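Local coordinates for membrane lipoprotein family protein (Aeropyrum pernix, PDB 4PEV), which binds adenosine between its two lobes and probably serves as the solute-binding component of an ABC transporter, at residues 223-228 and 237-242; 199-204 and 250-255. All coordinates share one frame; numbering follows the deposited sequence.

Interaction 1 (223-228 and 237-242); sequences VWTYTG and KTTAEQ
Thr225, which meets Thr239 across this contact, is flanked along its strand by two flat side chains, Trp224 and Tyr226, that lie against the other side of the sheet. Trp224 turns an edge to its neighbour: its NE1 stands 3.3 Å above one face of the Tyr226 ring, displaced toward the rim, while Tyr226 CD2 lies in plane at the edge of the indole. A stack on His202 places Trp224 against helix 196-214. Toward 237-242 the touching residues are threonines, Thr225 on the strand and Thr227 just beyond its end. The segments belong to a beta-alpha-beta crossover in an alpha/beta lobe of the periplasmic-binding-protein type: strand 222-226 is followed, after a loop, by helix 233-245 and then by the parallel strand 248-254, with strand 186-191 between the two strands. Methyl meets methyl, tip to tip, where Thr225 CG2 comes within 3.7 Å of Thr239 CG2. Thr227 arrives nearly at a right angle, its CG2 3.6 Å from Thr239 OG1. With chi1 at -54°, Thr239 directs that hydroxyl back along its own helix to a hydrogen bond with Leu235 O and turns CG2 to the strand. Thr227 OG1 is likewise engaged elsewhere, with Ala191 O and Arg229 N.

Interaction 2 (199-204 and 250-255); sequences WRFHIG and VFYGVA. With ADN (adenosine), chain F.
Phe201, on helix 196-214, and Val254, the last residue of strand 248-254, form the closest backbone approach, their CA atoms 7.7 Å apart. Up to Gly253 the strand is extended; at Val254 psi falls to 45°, and the chain turns out of the sheet beside the bound adenosine. Val254 C thus comes to 3.4 Å from C5' of the nucleoside, and Ala255 follows along the same end of the ribose, its own N hydrogen-bonded to His259 ND1. Between helix and strand the meeting is made by side chains. Val254 CG1, set anti to its backbone nitrogen (chi1 -157°), reaches over one face of the Phe201 ring in a CH-pi contact, 3.7 Å from the ring centroid and 22° off the normal. The other methyl of the same valine, CG2, stands 3.5 Å above a face of the Tyr252 ring, toward its rim, which makes Val254 a wedge serving two aromatics. Tyr252 comes to Phe201 almost perpendicularly: its OH lies near the plane of the phenylalanine ring, at the edge, 3.5 Å from CE1. This buried hydroxyl is satisfied by Gln281 OE1. Farther out on the phenylalanine, CZ comes within 3.6 Å of O3' of adenosine, approaching obliquely, so Phe201 and Val254 line the ribose end of the pocket, with Tyr252 behind them; polar grips on the nucleoside come from Asp142, Gly256, Asp282 and Lys299. Phe201 and Val254 both pack on Trp224 of strand 222-226, and Phe201 also touches Glu159 of helix 159-181. Strand 248-254 lies between 186-191 and 277-282, while helix 196-214 has helix 401-412 against it through Ile203.

Interactions 1 and 2, with centres 12 Å apart, pack on opposite faces of one sheet: helix 233-245 covers one side and helix 196-214 the other. Strand 222-226 joins them, since Trp224 CH2 lies 3.4 Å from His202 N and Tyr226 OH 3.7 Å from Trp199 CD1. A second junction runs through strand 248-254, where Phe251 CZ is 3.8 Å from Ala240 O. Their relation to the ligand differs. Interaction 2 contributes Phe201, Val254 and Ala255 to the adenosine pocket, whereas Thr227, a residue that touches across interaction 1, has its side chain about 10 Å from the nucleoside and about 7 Å from the side chain of the adenosine-binding Phe230.

Interaction 1 (223-228 and 237-242)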
loop_
_atom_site.group_PDB
_atom_site.type_symbol
_atom_site.label_atom_id
_atom_site.label_comp_id
_atom_site.label_asym_id
_atom_site.label_seq_id
_atom_site.Cartn_x
_atom_site.Cartn_y
_atom_site.Cartn_z
ATOM N N VAL C 223 13.040 10.182 6.110
ATOM C CA VAL C 223 13.923 9.754 5.039
ATOM C C VAL C 223 13.197 8.748 4.181
ATOM O O VAL C 223 12.775 7.690 4.659
ATOM C CB VAL C 223 15.199 9.109 5.587
ATOM C CG1 VAL C 223 16.066 8.566 4.446
ATOM C CG2 VAL C 223 15.947 10.130 6.447
ATOM N N TRP C 224 13.059 9.091 2.909
ATOM C CA TRP C 224 12.343 8.282 1.951
ATOM C C TRP C 224 13.325 7.782 0.913
ATOM O O TRP C 224 13.996 8.579 0.277
ATOM C CB TRP C 224 11.283 9.130 1.291
ATOM C CG TRP C 224 10.510 8.429 0.271
ATOM C CD1 TRP C 224 10.889 8.170 -1.011
ATOM C CD2 TRP C 224 9.195 7.905 0.418
ATOM N NE1 TRP C 224 9.880 7.528 -1.680
ATOM C CE2 TRP C 224 8.827 7.348 -0.824
ATOM C CE3 TRP C 224 8.292 7.848 1.481
ATOM C CZ2 TRP C 224 7.594 6.732 -1.035
ATOM C CZ3 TRP C 224 7.065 7.245 1.271
ATOM C CH2 TRP C 224 6.726 6.694 0.016
ATOM N N THR C 225 13.405 6.464 0.751
ATOM C CA THR C 225 14.291 5.844 -0.225
ATOM C C THR C 225 13.550 4.957 -1.233
ATOM O O THR C 225 12.953 3.927 -0.869
ATOM C CB THR C 225 15.364 5.000 0.480
ATOM O OG1 THR C 225 15.936 5.771 1.540
ATOM C CG2 THR C 225 16.463 4.579 -0.506
ATOM N N TYR C 226 13.598 5.364 -2.503
ATOM C CA TYR C 226 13.262 4.475 -3.605
ATOM C C TYR C 226 14.377 3.449 -3.785
ATOM O O TYR C 226 15.535 3.816 -3.931
ATOM C CB TYR C 226 13.081 5.260 -4.888
ATOM C CG TYR C 226 11.811 6.058 -4.911
ATOM C CD1 TYR C 226 10.564 5.417 -4.917
ATOM C CD2 TYR C 226 11.840 7.447 -4.924
ATOM C CE1 TYR C 226 9.385 6.141 -4.947
ATOM C CE2 TYR C 226 10.675 8.182 -4.947
ATOM C CZ TYR C 226 9.447 7.534 -4.957
ATOM O OH TYR C 226 8.283 8.284 -4.981
ATOM N N THR C 227 14.015 2.168 -3.733
ATOM C CA THR C 227 14.919 1.071 -4.064
ATOM C C THR C 227 14.877 0.786 -5.555
ATOM O O THR C 227 15.843 0.282 -6.119
ATOM C CB THR C 227 14.513 -0.238 -3.377
ATOM O OG1 THR C 227 13.233 -0.654 -3.879
ATOM C CG2 THR C 227 14.468 -0.066 -1.872
ATOM N N GLY C 228 13.740 1.065 -6.176
ATOM C CA GLY C 228 13.595 0.915 -7.616
ATOM C C GLY C 228 12.978 -0.406 -8.035
ATOM O O GLY C 228 12.691 -0.624 -9.215
ATOM N N LYS C 237 16.379 -5.136 2.552
ATOM C CA LYS C 237 17.090 -5.279 3.820
ATOM C C LYS C 237 18.323 -4.377 3.890
ATOM O O LYS C 237 18.513 -3.699 4.888
ATOM C CB LYS C 237 17.482 -6.740 4.067
ATOM C CG LYS C 237 17.927 -7.014 5.503
ATOM C CD LYS C 237 18.530 -8.407 5.718
ATOM C CE LYS C 237 17.520 -9.517 5.436
ATOM N NZ LYS C 237 17.588 -10.613 6.458
ATOM N N THR C 238 19.154 -4.358 2.848
ATOM C CA THR C 238 20.359 -3.514 2.866
ATOM C C THR C 238 19.988 -2.045 2.942
ATOM O O THR C 238 20.634 -1.280 3.657
ATOM C CB THR C 238 21.290 -3.699 1.644
ATOM O OG1 THR C 238 20.587 -3.371 0.440
ATOM C CG2 THR C 238 21.812 -5.109 1.562
ATOM N N THR C 239 18.962 -1.643 2.203
ATOM C CA THR C 239 18.503 -0.263 2.274
ATOM C C THR C 239 18.181 0.109 3.717
ATOM O O THR C 239 18.644 1.139 4.204
ATOM C CB THR C 239 17.254 -0.011 1.411
ATOM O OG1 THR C 239 17.504 -0.436 0.068
ATOM C CG2 THR C 239 16.885 1.480 1.421
ATOM N N ALA C 240 17.411 -0.751 4.390
ATOM C CA ALA C 240 16.987 -0.536 5.777
ATOM C C ALA C 240 18.148 -0.501 6.746
ATOM O O ALA C 240 18.139 0.304 7.662
ATOM C CB ALA C 240 15.994 -1.599 6.209
ATOM N N GLU C 241 19.141 -1.369 6.556
ATOM C CA GLU C 241 20.317 -1.399 7.441
ATOM C C GLU C 241 21.131 -0.117 7.380
ATOM O O GLU C 241 21.660 0.333 8.397
ATOM C CB GLU C 241 21.237 -2.553 7.080
ATOM C CG GLU C 241 20.751 -3.914 7.522
ATOM C CD GLU C 241 21.486 -5.046 6.820
ATOM O OE1 GLU C 241 22.411 -4.778 6.013
ATOM O OE2 GLU C 241 21.121 -6.217 7.069
ATOM N N GLN C 242 21.263 0.443 6.178
ATOM C CA GLN C 242 21.882 1.750 6.008
ATOM C C GLN C 242 21.113 2.783 6.790
ATOM O O GLN C 242 21.701 3.510 7.590
ATOM C CB GLN C 242 21.943 2.162 4.538
ATOM C CG GLN C 242 23.362 2.229 3.997
ATOM C CD GLN C 242 23.439 1.943 2.508
ATOM O OE1 GLN C 242 23.932 2.764 1.725
ATOM N NE2 GLN C 242 22.954 0.770 2.105
#

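Interaction 2 (199-204 and 250-255)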
loop_
_atom_site.group_PDB
_atom_site.type_symbol
_atom_site.label_atom_id
_atom_site.label_comp_id
_atom_site.label_asym_id
_atom_site.label_seq_id
_atom_site.Cartn_x
_atom_site.Cartn_y
_atom_site.Cartn_z
ATOM N N TRP C 199 4.226 8.258 -5.499
ATOM C CA TRP C 199 4.254 9.704 -5.324
ATOM C C TRP C 199 3.202 10.069 -4.278
ATOM O O TRP C 199 3.471 10.827 -3.349
ATOM C CB TRP C 199 3.946 10.449 -6.609
ATOM C CG TRP C 199 4.864 10.192 -7.751
ATOM C CD1 TRP C 199 6.063 9.553 -7.717
ATOM C CD2 TRP C 199 4.670 10.614 -9.107
ATOM N NE1 TRP C 199 6.627 9.523 -8.980
ATOM C CE2 TRP C 199 5.792 10.173 -9.851
ATOM C CE3 TRP C 199 3.647 11.318 -9.772
ATOM C CZ2 TRP C 199 5.920 10.403 -11.233
ATOM C CZ3 TRP C 199 3.770 11.547 -11.146
ATOM C CH2 TRP C 199 4.901 11.086 -11.861
ATOM N N ARG C 200 2.011 9.501 -4.415
ATOM C CA ARG C 200 0.928 9.790 -3.487
ATOM C C ARG C 200 1.228 9.328 -2.062
ATOM O O ARG C 200 0.894 10.031 -1.102
ATOM C CB ARG C 200 -0.379 9.176 -3.984
ATOM C CG ARG C 200 -0.825 9.770 -5.305
ATOM C CD ARG C 200 -2.291 9.512 -5.625
ATOM N NE ARG C 200 -2.501 8.236 -6.294
ATOM C CZ ARG C 200 -2.110 7.974 -7.531
ATOM N NH1 ARG C 200 -1.469 8.898 -8.242
ATOM N NH2 ARG C 200 -2.356 6.778 -8.060
ATOM N N PHE C 201 1.852 8.154 -1.928
ATOM C CA PHE C 201 2.299 7.673 -0.618
ATOM C C PHE C 201 3.273 8.682 -0.044
ATOM O O PHE C 201 3.067 9.178 1.054
ATOM C CB PHE C 201 2.986 6.287 -0.689
ATOM C CG PHE C 201 2.027 5.116 -0.703
ATOM C CD1 PHE C 201 1.358 4.733 0.447
ATOM C CD2 PHE C 201 1.807 4.380 -1.869
ATOM C CE1 PHE C 201 0.488 3.644 0.436
ATOM C CE2 PHE C 201 0.934 3.301 -1.883
ATOM C CZ PHE C 201 0.278 2.928 -0.730
ATOM N N HIS C 202 4.325 8.983 -0.806
ATOM C CA HIS C 202 5.380 9.872 -0.342
ATOM C C HIS C 202 4.781 11.177 0.141
ATOM O O HIS C 202 4.946 11.545 1.301
ATOM C CB HIS C 202 6.409 10.142 -1.437
ATOM C CG HIS C 202 7.612 10.889 -0.957
ATOM N ND1 HIS C 202 8.641 11.251 -1.795
ATOM C CD2 HIS C 202 7.953 11.347 0.273
ATOM C CE1 HIS C 202 9.572 11.889 -1.102
ATOM N NE2 HIS C 202 9.176 11.966 0.153
ATOM N N ILE C 203 4.067 11.864 -0.734
ATOM C CA ILE C 203 3.427 13.124 -0.372
ATOM C C ILE C 203 2.592 13.011 0.897
ATOM O O ILE C 203 2.652 13.880 1.743
ATOM C CB ILE C 203 2.529 13.634 -1.519
ATOM C CG1 ILE C 203 3.399 14.224 -2.628
ATOM C CG2 ILE C 203 1.510 14.654 -1.020
ATOM C CD1 ILE C 203 2.636 14.478 -3.907
ATOM N N GLY C 204 1.797 11.963 1.017
ATOM C CA GLY C 204 0.920 11.823 2.173
ATOM C C GLY C 204 1.687 11.540 3.448
ATOM O O GLY C 204 1.307 11.993 4.523
ATOM N N VAL C 250 11.709 4.304 12.698
ATOM C CA VAL C 250 10.375 3.899 12.335
ATOM C C VAL C 250 10.323 3.775 10.826
ATOM O O VAL C 250 10.669 4.720 10.110
ATOM C CB VAL C 250 9.361 4.932 12.797
ATOM C CG1 VAL C 250 7.947 4.437 12.516
ATOM C CG2 VAL C 250 9.569 5.225 14.279
ATOM N N PHE C 251 9.862 2.619 10.357
ATOM C CA PHE C 251 10.059 2.184 8.982
ATOM C C PHE C 251 8.770 1.818 8.272
ATOM O O PHE C 251 8.266 0.711 8.465
ATOM C CB PHE C 251 10.925 0.940 8.985
ATOM C CG PHE C 251 12.367 1.216 9.151
ATOM C CD1 PHE C 251 12.923 1.269 10.405
ATOM C CD2 PHE C 251 13.165 1.406 8.046
ATOM C CE1 PHE C 251 14.264 1.503 10.569
ATOM C CE2 PHE C 251 14.506 1.659 8.191
ATOM C CZ PHE C 251 15.063 1.706 9.461
ATOM N N TYR C 252 8.275 2.713 7.414
ATOM C CA TYR C 252 7.060 2.461 6.624
ATOM C C TYR C 252 7.367 1.660 5.370
ATOM O O TYR C 252 8.181 2.072 4.548
ATOM C CB TYR C 252 6.428 3.794 6.230
ATOM C CG TYR C 252 5.073 3.729 5.601
ATOM C CD1 TYR C 252 4.203 2.669 5.834
ATOM C CD2 TYR C 252 4.626 4.784 4.812
ATOM C CE1 TYR C 252 2.938 2.651 5.259
ATOM C CE2 TYR C 252 3.361 4.788 4.237
ATOM C CZ TYR C 252 2.523 3.724 4.458
ATOM O OH TYR C 252 1.280 3.735 3.877
ATOM N N GLY C 253 6.691 0.535 5.197
ATOM C CA GLY C 253 6.953 -0.344 4.054
ATOM C C GLY C 253 6.103 -0.027 2.850
ATOM O O GLY C 253 4.936 -0.350 2.824
ATOM N N VAL C 254 6.692 0.601 1.843
ATOM C CA VAL C 254 5.938 0.993 0.654
ATOM C C VAL C 254 6.552 0.390 -0.627
ATOM O O VAL C 254 6.639 1.047 -1.663
ATOM C CB VAL C 254 5.839 2.534 0.522
ATOM C CG1 VAL C 254 4.633 2.905 -0.325
ATOM C CG2 VAL C 254 5.726 3.206 1.882
ATOM N N ALA C 255 6.901 -0.890 -0.571
ATOM C CA ALA C 255 7.690 -1.516 -1.628
ATOM C C ALA C 255 7.305 -2.966 -1.963
ATOM O O ALA C 255 8.149 -3.740 -2.422
ATOM C CB ALA C 255 9.157 -1.444 -1.240
HETATM O "O5'" ADN F . 3.663 -2.061 -1.358
HETATM C "C5'" ADN F . 3.436 -0.641 -1.458
HETATM C "C4'" ADN F . 2.780 -0.168 -2.758
HETATM O "O4'" ADN F . 3.620 -0.386 -3.895
HETATM C "C3'" ADN F . 1.455 -0.819 -3.147
HETATM O "O3'" ADN F . 0.347 -0.267 -2.428
HETATM C "C2'" ADN F . 1.401 -0.561 -4.649
HETATM O "O2'" ADN F . 0.912 0.746 -4.981
HETATM C "C1'" ADN F . 2.847 -0.672 -5.056
HETATM N N9 ADN F . 3.172 -2.041 -5.501
HETATM C C8 ADN F . 3.440 -3.118 -4.726
HETATM N N7 ADN F . 3.713 -4.215 -5.481
HETATM C C5 ADN F . 3.625 -3.821 -6.770
HETATM C C6 ADN F . 3.781 -4.448 -8.100
HETATM N N6 ADN F . 4.095 -5.754 -8.192
HETATM N N1 ADN F . 3.590 -3.683 -9.203
HETATM C C2 ADN F . 3.262 -2.375 -9.127
HETATM N N3 ADN F . 3.102 -1.741 -7.959
HETATM C C4 ADN F . 3.262 -2.393 -6.775
#